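Local structure of thioredoxin-like fold domain-containing protein (Paracoccus denitrificans, 3DML) at residues F25-C30 with T75-F80; A38-Q43 with P96-F101. The protein probably reduces or exchanges disulfides as a periplasmic thioredoxin-like thiol-disulfide oxidoreductase serving chemotrophic sulfur oxidation. All blocks are in the same frame, centred on the assembly; numbering follows the deposited sequence. Where two conformers were deposited one is given.

Contact 1. Residues F25-C30 with T75-F80; sequences FEQPGC and TFTPTF
Phe25 pairs with Thr79 as an antiparallel hydrogen-bonded pair: Phe25 N gives a nearly straight bond to Thr79 O (2.8 Å, 174°), and the return bond from Thr79 N to Phe25 O is weak. Phe25 O also meets the CA-H of Pro78, 3.4 Å from Pro78 CA, while Thr79 O lies at the edge of the Phe25 ring. Past the strand, Gln27 has CG between its backbone N and carbonyl carbon (chi1 68°), and the extended chain crosses Thr77 at about a right angle. Its NE2 donates to Thr77 OG1 (2.9 Å) within the plane of the amide, whose OE1 is held by Arg61. A type II turn from Gln27 to Cys30, with Gly29 at positive phi, brings Cys30 SG back to the same hydroxyl, 3.3 Å from Thr77 OG1 and 4.1 Å from Pro78 CD. The peptide bond before Pro78 is cis; a CxxC cysteine beside a cis-proline is characteristic of the active site of thioredoxin-type oxidoreductases. Cys30 caps the start of helix 31-39, whose Tyr32 and Cys33 meet Pro78, and strands 20-26 and 79-84 run side by side in mid-sheet.

Contact 2. Residues A38-Q43 with P96-F101; sequences AEIAPQ and PGEDFF
Glu39 OE1 is held by two groups: the hydroxyl of Tyr95, and water 1, which donates to it at 3.2 Å and accepts from Glu98 N at 2.8 Å. This water bridge joins the end of helix 31-39 to the first turn of helix 98-112, the two helices that share one face of the sheet in the thioredoxin fold. Gly97 is the N-cap residue of the second helix and has no side chain with which to cap. Its carbonyl oxygen accepts from both Phe100 N and Phe101 N, while the water takes up the Glu98 N-H. Next to this bridge, Ile40 enters between Glu98 and Phe101. CG1 stands anti to the carbonyl carbon (chi1 -64°) and carries CD1 mainly along the aliphatic part of Glu98, 3.6 Å from Glu98 CG, the two side chains running past each other in opposite directions. CG2 makes the nearest approach to the Phe101 ring, meeting it obliquely, 3.8 Å from Phe101 CE2. An alanine here would lose both branches and would probably leave a gap beside the ring and the Glu98 methylenes, with less to hold either in place. The Phe101 ring also packs edge-to-face with that of Trp36. Glu98 OE2 lies 4.8 Å from Glu39 OE1, and two like charges this close would probably disfavour each other somewhat. The same Glu98 OE2 comes 3.3 Å from Glu39 O, two acceptors that do not bond to each other, and 3.7 Å from Glu39 CB.

Contacts 1 and 2 lie about 15 Å apart, centre to centre, at the two ends of helix 31-39: Cys30 of contact 1 caps its start, and Glu39 of contact 2 stands near its end. They meet directly where the ring of Phe80, on the strand after the cis-proline, packs edge-to-face with that of Phe101, Phe80 CD1 being 4.0 Å from Phe101 CE1. Trp36, from the same helix, touches both rings. Contact 1 contributes Cys30 to the probable redox site, whose second cysteine, Cys33, lies in the helix; both are reduced here, although their disulfide is seen in another structure of the protein. Contact 2 packs the helix end and following residues against the start of helix 98-112, away from the cysteines.

Contact 1. Residues F25-C30 with T75-F80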
ATOM      1  N   PHE A  25      -2.903  -2.476  -3.959  1.00 12.23           N
ATOM      2  CA  PHE A  25      -3.375  -3.276  -5.075  1.00 11.59           C
ATOM      3  C   PHE A  25      -4.418  -4.273  -4.618  1.00 12.68           C
ATOM      4  O   PHE A  25      -4.180  -5.044  -3.681  1.00 12.16           O
ATOM      5  CB  PHE A  25      -2.202  -3.970  -5.781  1.00 11.52           C
ATOM      6  CG  PHE A  25      -1.342  -3.025  -6.549  1.00 10.78           C
ATOM      7  CD1 PHE A  25      -1.618  -2.755  -7.890  1.00 10.87           C
ATOM      8  CD2 PHE A  25      -0.274  -2.371  -5.928  1.00  9.82           C
ATOM      9  CE1 PHE A  25      -0.814  -1.864  -8.607  1.00 10.81           C
ATOM     10  CE2 PHE A  25       0.532  -1.480  -6.631  1.00 10.20           C
ATOM     11  CZ  PHE A  25       0.270  -1.209  -7.969  1.00  9.62           C
ATOM     12  N   GLU A  26      -5.564  -4.244  -5.297  1.00 13.21           N
ATOM     13  CA  GLU A  26      -6.740  -5.053  -4.947  0.50 14.20           C
ATOM     14  C   GLU A  26      -7.237  -5.874  -6.125  1.00 14.70           C
ATOM     15  O   GLU A  26      -6.768  -5.699  -7.251  1.00 14.34           O
ATOM     16  CB  GLU A  26      -7.888  -4.132  -4.534  0.50 14.77           C
ATOM     17  CG  GLU A  26      -7.602  -3.242  -3.360  0.50 13.74           C
ATOM     18  CD  GLU A  26      -8.875  -2.834  -2.654  0.50 15.29           C
ATOM     19  OE1 GLU A  26      -8.850  -2.719  -1.415  0.50 15.84           O
ATOM     20  OE2 GLU A  26      -9.902  -2.635  -3.337  0.50 16.17           O
ATOM     21  N   GLN A  27      -8.185  -6.780  -5.869  1.00 15.47           N
ATOM     22  CA  GLN A  27      -8.910  -7.477  -6.929  1.00 15.96           C
ATOM     23  C   GLN A  27     -10.270  -7.881  -6.381  1.00 17.39           C
ATOM     24  O   GLN A  27     -10.449  -7.904  -5.158  1.00 15.80           O
ATOM     25  CB  GLN A  27      -8.159  -8.716  -7.421  1.00 16.87           C
ATOM     26  CG  GLN A  27      -8.047  -9.893  -6.421  1.00 16.91           C
ATOM     27  CD  GLN A  27      -7.252 -11.024  -7.024  1.00 19.51           C
ATOM     28  OE1 GLN A  27      -7.637 -11.574  -8.065  1.00 19.14           O
ATOM     29  NE2 GLN A  27      -6.123 -11.375  -6.394  1.00 19.18           N
ATOM     30  N   PRO A  28     -11.241  -8.155  -7.276  1.00 18.91           N
ATOM     31  CA  PRO A  28     -12.561  -8.603  -6.848  1.00 20.20           C
ATOM     32  C   PRO A  28     -12.520  -9.856  -5.999  1.00 20.16           C
ATOM     33  O   PRO A  28     -11.731 -10.785  -6.259  1.00 20.32           O
ATOM     34  CB  PRO A  28     -13.283  -8.881  -8.178  1.00 21.16           C
ATOM     35  CG  PRO A  28     -12.655  -7.947  -9.120  1.00 20.77           C
ATOM     36  CD  PRO A  28     -11.187  -8.002  -8.741  1.00 19.37           C
ATOM     37  N   GLY A  29     -13.362  -9.863  -4.970  1.00 21.10           N
ATOM     38  CA  GLY A  29     -13.496 -11.012  -4.093  1.00 20.89           C
ATOM     39  C   GLY A  29     -12.347 -11.221  -3.124  1.00 20.84           C
ATOM     40  O   GLY A  29     -12.254 -12.277  -2.504  1.00 21.87           O
ATOM     41  N   CYS A  30     -11.461 -10.234  -2.994  1.00 19.32           N
ATOM     42  CA  CYS A  30     -10.343 -10.364  -2.065  1.00 17.70           C
ATOM     43  C   CYS A  30     -10.772 -10.050  -0.627  1.00 16.34           C
ATOM     44  O   CYS A  30     -10.961  -8.887  -0.246  1.00 14.74           O
ATOM     45  CB  CYS A  30      -9.172  -9.473  -2.489  1.00 17.94           C
ATOM     46  SG  CYS A  30      -7.683  -9.757  -1.492  1.00 19.77           S
ATOM     47  N   THR A  75       1.718  -9.568  -7.568  1.00 14.70           N
ATOM     48  CA  THR A  75       1.239 -10.921  -7.796  1.00 16.08           C
ATOM     49  C   THR A  75       0.311 -11.417  -6.672  1.00 16.31           C
ATOM     50  O   THR A  75      -0.219 -12.550  -6.747  1.00 17.10           O
ATOM     51  CB  THR A  75       2.430 -11.875  -7.955  1.00 17.18           C
ATOM     52  OG1 THR A  75       3.307 -11.712  -6.834  1.00 20.42           O
ATOM     53  CG2 THR A  75       3.218 -11.531  -9.245  1.00 19.83           C
ATOM     54  N   PHE A  76       0.091 -10.572  -5.665  1.00 14.22           N
ATOM     55  CA  PHE A  76      -0.651 -10.956  -4.473  1.00 14.10           C
ATOM     56  C   PHE A  76      -1.500  -9.769  -4.106  1.00 13.49           C
ATOM     57  O   PHE A  76      -1.066  -8.644  -4.278  1.00 13.83           O
ATOM     58  CB  PHE A  76       0.295 -11.283  -3.299  1.00 14.28           C
ATOM     59  CG  PHE A  76      -0.420 -11.837  -2.093  1.00 13.27           C
ATOM     60  CD1 PHE A  76      -0.613 -13.215  -1.960  1.00 15.68           C
ATOM     61  CD2 PHE A  76      -0.897 -10.982  -1.096  1.00 14.65           C
ATOM     62  CE1 PHE A  76      -1.295 -13.727  -0.824  1.00 16.47           C
ATOM     63  CE2 PHE A  76      -1.573 -11.484   0.034  1.00 15.22           C
ATOM     64  CZ  PHE A  76      -1.781 -12.848   0.154  1.00 13.87           C
ATOM     65  N   THR A  77      -2.739 -10.005  -3.685  1.00 13.04           N
ATOM     66  CA  THR A  77      -3.549  -8.924  -3.116  1.00 13.54           C
ATOM     67  C   THR A  77      -4.011  -9.284  -1.689  1.00 13.95           C
ATOM     68  O   THR A  77      -4.375 -10.433  -1.438  1.00 14.60           O
ATOM     69  CB  THR A  77      -4.800  -8.625  -3.966  1.00 13.20           C
ATOM     70  OG1 THR A  77      -5.619  -9.792  -4.037  1.00 13.82           O
ATOM     71  CG2 THR A  77      -4.418  -8.190  -5.387  1.00 12.97           C
ATOM     72  N   PRO A  78      -4.001  -8.307  -0.756  1.00 13.95           N
ATOM     73  CA  PRO A  78      -3.567  -6.921  -0.960  1.00 13.40           C
ATOM     74  C   PRO A  78      -2.047  -6.807  -0.978  1.00 13.63           C
ATOM     75  O   PRO A  78      -1.350  -7.509  -0.234  1.00 13.70           O
ATOM     76  CB  PRO A  78      -4.132  -6.185   0.269  1.00 13.99           C
ATOM     77  CG  PRO A  78      -4.190  -7.251   1.336  1.00 13.80           C
ATOM     78  CD  PRO A  78      -4.393  -8.571   0.649  1.00 13.86           C
ATOM     79  N   THR A  79      -1.534  -5.934  -1.834  1.00 12.71           N
ATOM     80  CA  THR A  79      -0.115  -5.555  -1.759  1.00 11.29           C
ATOM     81  C   THR A  79      -0.077  -4.048  -1.582  1.00 10.98           C
ATOM     82  O   THR A  79      -0.812  -3.326  -2.262  1.00 10.91           O
ATOM     83  CB  THR A  79       0.649  -5.952  -3.048  1.00 11.67           C
ATOM     84  OG1 THR A  79       0.758  -7.380  -3.109  1.00 12.20           O
ATOM     85  CG2 THR A  79       2.073  -5.350  -3.075  1.00 10.84           C
ATOM     86  N   PHE A  80       0.790  -3.572  -0.707  1.00 10.31           N
ATOM     87  CA  PHE A  80       0.916  -2.141  -0.474  1.00 10.77           C
ATOM     88  C   PHE A  80       2.299  -1.717  -0.920  1.00 11.00           C
ATOM     89  O   PHE A  80       3.278  -2.188  -0.358  1.00 11.88           O
ATOM     90  CB  PHE A  80       0.743  -1.819   1.010  1.00 10.75           C
ATOM     91  CG  PHE A  80      -0.565  -2.320   1.584  1.00 11.37           C
ATOM     92  CD1 PHE A  80      -1.699  -1.496   1.555  1.00 11.84           C
ATOM     93  CD2 PHE A  80      -0.654  -3.600   2.132  1.00 13.23           C
ATOM     94  CE1 PHE A  80      -2.915  -1.936   2.086  1.00 10.44           C
ATOM     95  CE2 PHE A  80      -1.876  -4.077   2.666  1.00 10.96           C
ATOM     96  CZ  PHE A  80      -3.008  -3.232   2.635  1.00 12.25           C
TER

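Contact 2. Residues A38-Q43 with P96-F101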
ATOM      1  N   ALA A  38     -12.073  -2.201   5.903  1.00 17.60           N
ATOM      2  CA  ALA A  38     -12.898  -2.028   7.096  1.00 17.96           C
ATOM      3  C   ALA A  38     -12.090  -1.603   8.318  1.00 18.86           C
ATOM      4  O   ALA A  38     -12.588  -0.851   9.159  1.00 19.24           O
ATOM      5  CB  ALA A  38     -13.650  -3.311   7.414  1.00 17.82           C
ATOM      6  N   GLU A  39     -10.861  -2.103   8.441  1.00 17.51           N
ATOM      7  CA  GLU A  39     -10.118  -1.976   9.687  1.00 17.77           C
ATOM      8  C   GLU A  39      -9.147  -0.814   9.698  1.00 17.45           C
ATOM      9  O   GLU A  39      -9.100  -0.048  10.675  1.00 18.85           O
ATOM     10  CB  GLU A  39      -9.358  -3.266  10.003  1.00 17.56           C
ATOM     11  CG  GLU A  39     -10.292  -4.389  10.363  1.00 20.93           C
ATOM     12  CD  GLU A  39      -9.655  -5.761  10.405  1.00 24.45           C
ATOM     13  OE1 GLU A  39      -8.397  -5.900  10.441  1.00 24.73           O
ATOM     14  OE2 GLU A  39     -10.457  -6.723  10.425  1.00 26.63           O
ATOM     15  N   ILE A  40      -8.346  -0.701   8.641  1.00 15.17           N
ATOM     16  CA  ILE A  40      -7.306   0.318   8.585  1.00 13.27           C
ATOM     17  C   ILE A  40      -7.775   1.560   7.807  1.00 13.45           C
ATOM     18  O   ILE A  40      -7.556   2.697   8.254  1.00 12.72           O
ATOM     19  CB  ILE A  40      -6.001  -0.221   7.939  1.00 13.16           C
ATOM     20  CG1 ILE A  40      -5.359  -1.361   8.769  1.00 12.91           C
ATOM     21  CG2 ILE A  40      -5.011   0.916   7.670  1.00 11.32           C
ATOM     22  CD1 ILE A  40      -4.916  -0.939  10.136  1.00 11.67           C
ATOM     23  N   ALA A  41      -8.387   1.352   6.642  1.00 12.50           N
ATOM     24  CA  ALA A  41      -8.724   2.468   5.735  1.00 13.21           C
ATOM     25  C   ALA A  41      -9.407   3.682   6.421  1.00 13.72           C
ATOM     26  O   ALA A  41      -9.019   4.806   6.178  1.00 13.80           O
ATOM     27  CB  ALA A  41      -9.564   1.987   4.538  1.00 12.62           C
ATOM     28  N   PRO A  42     -10.427   3.446   7.270  1.00 15.15           N
ATOM     29  CA  PRO A  42     -11.072   4.606   7.918  1.00 16.06           C
ATOM     30  C   PRO A  42     -10.100   5.440   8.791  1.00 15.86           C
ATOM     31  O   PRO A  42     -10.166   6.679   8.779  1.00 16.22           O
ATOM     32  CB  PRO A  42     -12.171   3.966   8.782  1.00 16.89           C
ATOM     33  CG  PRO A  42     -12.376   2.554   8.214  1.00 17.49           C
ATOM     34  CD  PRO A  42     -11.015   2.158   7.696  1.00 15.30           C
ATOM     35  N   GLN A  43      -9.189   4.788   9.523  1.00 14.75           N
ATOM     36  CA  GLN A  43      -8.231   5.503  10.381  1.00 15.08           C
ATOM     37  C   GLN A  43      -7.102   6.112   9.572  1.00 13.93           C
ATOM     38  O   GLN A  43      -6.528   7.126   9.952  1.00 13.70           O
ATOM     39  CB  GLN A  43      -7.555   4.528  11.372  1.00 16.32           C
ATOM     40  CG  GLN A  43      -8.494   3.585  12.041  1.00 19.07           C
ATOM     41  CD  GLN A  43      -7.761   2.589  12.921  1.00 21.21           C
ATOM     42  OE1 GLN A  43      -7.469   1.448  12.501  1.00 20.17           O
ATOM     43  NE2 GLN A  43      -7.454   3.011  14.147  1.00 17.88           N
ATOM     44  N   PRO A  96      -1.968  -9.412   7.559  1.00 17.62           N
ATOM     45  CA  PRO A  96      -2.210 -10.326   8.693  1.00 18.74           C
ATOM     46  C   PRO A  96      -2.846  -9.661   9.922  1.00 19.33           C
ATOM     47  O   PRO A  96      -3.214 -10.360  10.875  1.00 20.51           O
ATOM     48  CB  PRO A  96      -0.813 -10.876   9.033  1.00 19.39           C
ATOM     49  CG  PRO A  96       0.152 -10.240   8.070  1.00 19.11           C
ATOM     50  CD  PRO A  96      -0.542  -9.081   7.399  1.00 17.87           C
ATOM     51  N   GLY A  97      -3.027  -8.343   9.891  1.00 17.45           N
ATOM     52  CA  GLY A  97      -3.836  -7.673  10.906  1.00 15.84           C
ATOM     53  C   GLY A  97      -3.259  -6.319  11.219  1.00 15.19           C
ATOM     54  O   GLY A  97      -2.167  -6.000  10.767  1.00 13.52           O
ATOM     55  N   GLU A  98      -3.983  -5.532  12.021  1.00 15.07           N
ATOM     56  CA  GLU A  98      -3.625  -4.142  12.245  1.00 16.15           C
ATOM     57  C   GLU A  98      -2.234  -4.017  12.786  1.00 15.53           C
ATOM     58  O   GLU A  98      -1.480  -3.169  12.322  1.00 14.67           O
ATOM     59  CB  GLU A  98      -4.593  -3.445  13.220  1.00 16.52           C
ATOM     60  CG  GLU A  98      -5.984  -3.237  12.653  1.00 21.90           C
ATOM     61  CD  GLU A  98      -6.945  -2.579  13.637  1.00 25.26           C
ATOM     62  OE1 GLU A  98      -6.755  -2.725  14.865  1.00 29.23           O
ATOM     63  OE2 GLU A  98      -7.913  -1.930  13.173  1.00 30.88           O
ATOM     64  N   ASP A  99      -1.902  -4.879  13.755  1.00 15.21           N
ATOM     65  CA  ASP A  99      -0.648  -4.756  14.483  1.00 16.59           C
ATOM     66  C   ASP A  99       0.547  -5.151  13.628  1.00 16.26           C
ATOM     67  O   ASP A  99       1.693  -4.939  13.993  1.00 17.49           O
ATOM     68  CB  ASP A  99      -0.690  -5.616  15.758  1.00 16.37           C
ATOM     69  CG  ASP A  99      -1.652  -5.074  16.803  1.00 20.51           C
ATOM     70  OD1 ASP A  99      -2.470  -4.185  16.453  1.00 21.04           O
ATOM     71  OD2 ASP A  99      -1.591  -5.556  17.975  1.00 23.41           O
ATOM     72  N   PHE A 100       0.275  -5.775  12.505  1.00 16.14           N
ATOM     73  CA  PHE A 100       1.341  -6.121  11.572  1.00 16.71           C
ATOM     74  C   PHE A 100       1.542  -4.974  10.595  1.00 15.93           C
ATOM     75  O   PHE A 100       2.662  -4.570  10.323  1.00 16.50           O
ATOM     76  CB  PHE A 100       0.990  -7.426  10.886  1.00 17.62           C
ATOM     77  CG  PHE A 100       1.125  -8.589  11.813  1.00 20.21           C
ATOM     78  CD1 PHE A 100       2.301  -9.337  11.832  1.00 22.31           C
ATOM     79  CD2 PHE A 100       0.120  -8.863  12.744  1.00 22.23           C
ATOM     80  CE1 PHE A 100       2.454 -10.385  12.734  1.00 22.77           C
ATOM     81  CE2 PHE A 100       0.256  -9.912  13.648  1.00 23.50           C
ATOM     82  CZ  PHE A 100       1.434 -10.668  13.645  1.00 21.22           C
ATOM     83  N   PHE A 101       0.442  -4.395  10.164  1.00 14.27           N
ATOM     84  CA  PHE A 101       0.459  -3.326   9.170  1.00 12.43           C
ATOM     85  C   PHE A 101       1.245  -2.113   9.621  1.00 12.39           C
ATOM     86  O   PHE A 101       2.157  -1.682   8.943  1.00 11.62           O
ATOM     87  CB  PHE A 101      -0.983  -2.950   8.763  1.00 11.62           C
ATOM     88  CG  PHE A 101      -1.035  -1.872   7.714  1.00 12.54           C
ATOM     89  CD1 PHE A 101      -0.757  -2.163   6.371  1.00 12.36           C
ATOM     90  CD2 PHE A 101      -1.279  -0.557   8.083  1.00 12.18           C
ATOM     91  CE1 PHE A 101      -0.799  -1.138   5.389  1.00 12.71           C
ATOM     92  CE2 PHE A 101      -1.320   0.463   7.124  1.00 11.89           C
ATOM     93  CZ  PHE A 101      -1.068   0.170   5.787  1.00 11.74           C
TER
HETATM   94  O   HOH W   1      -6.459  -6.574  12.853  1.00 34.54           O
HETATM   95  O   HOH W   2     -10.068  -0.807  13.350  1.00 36.64           O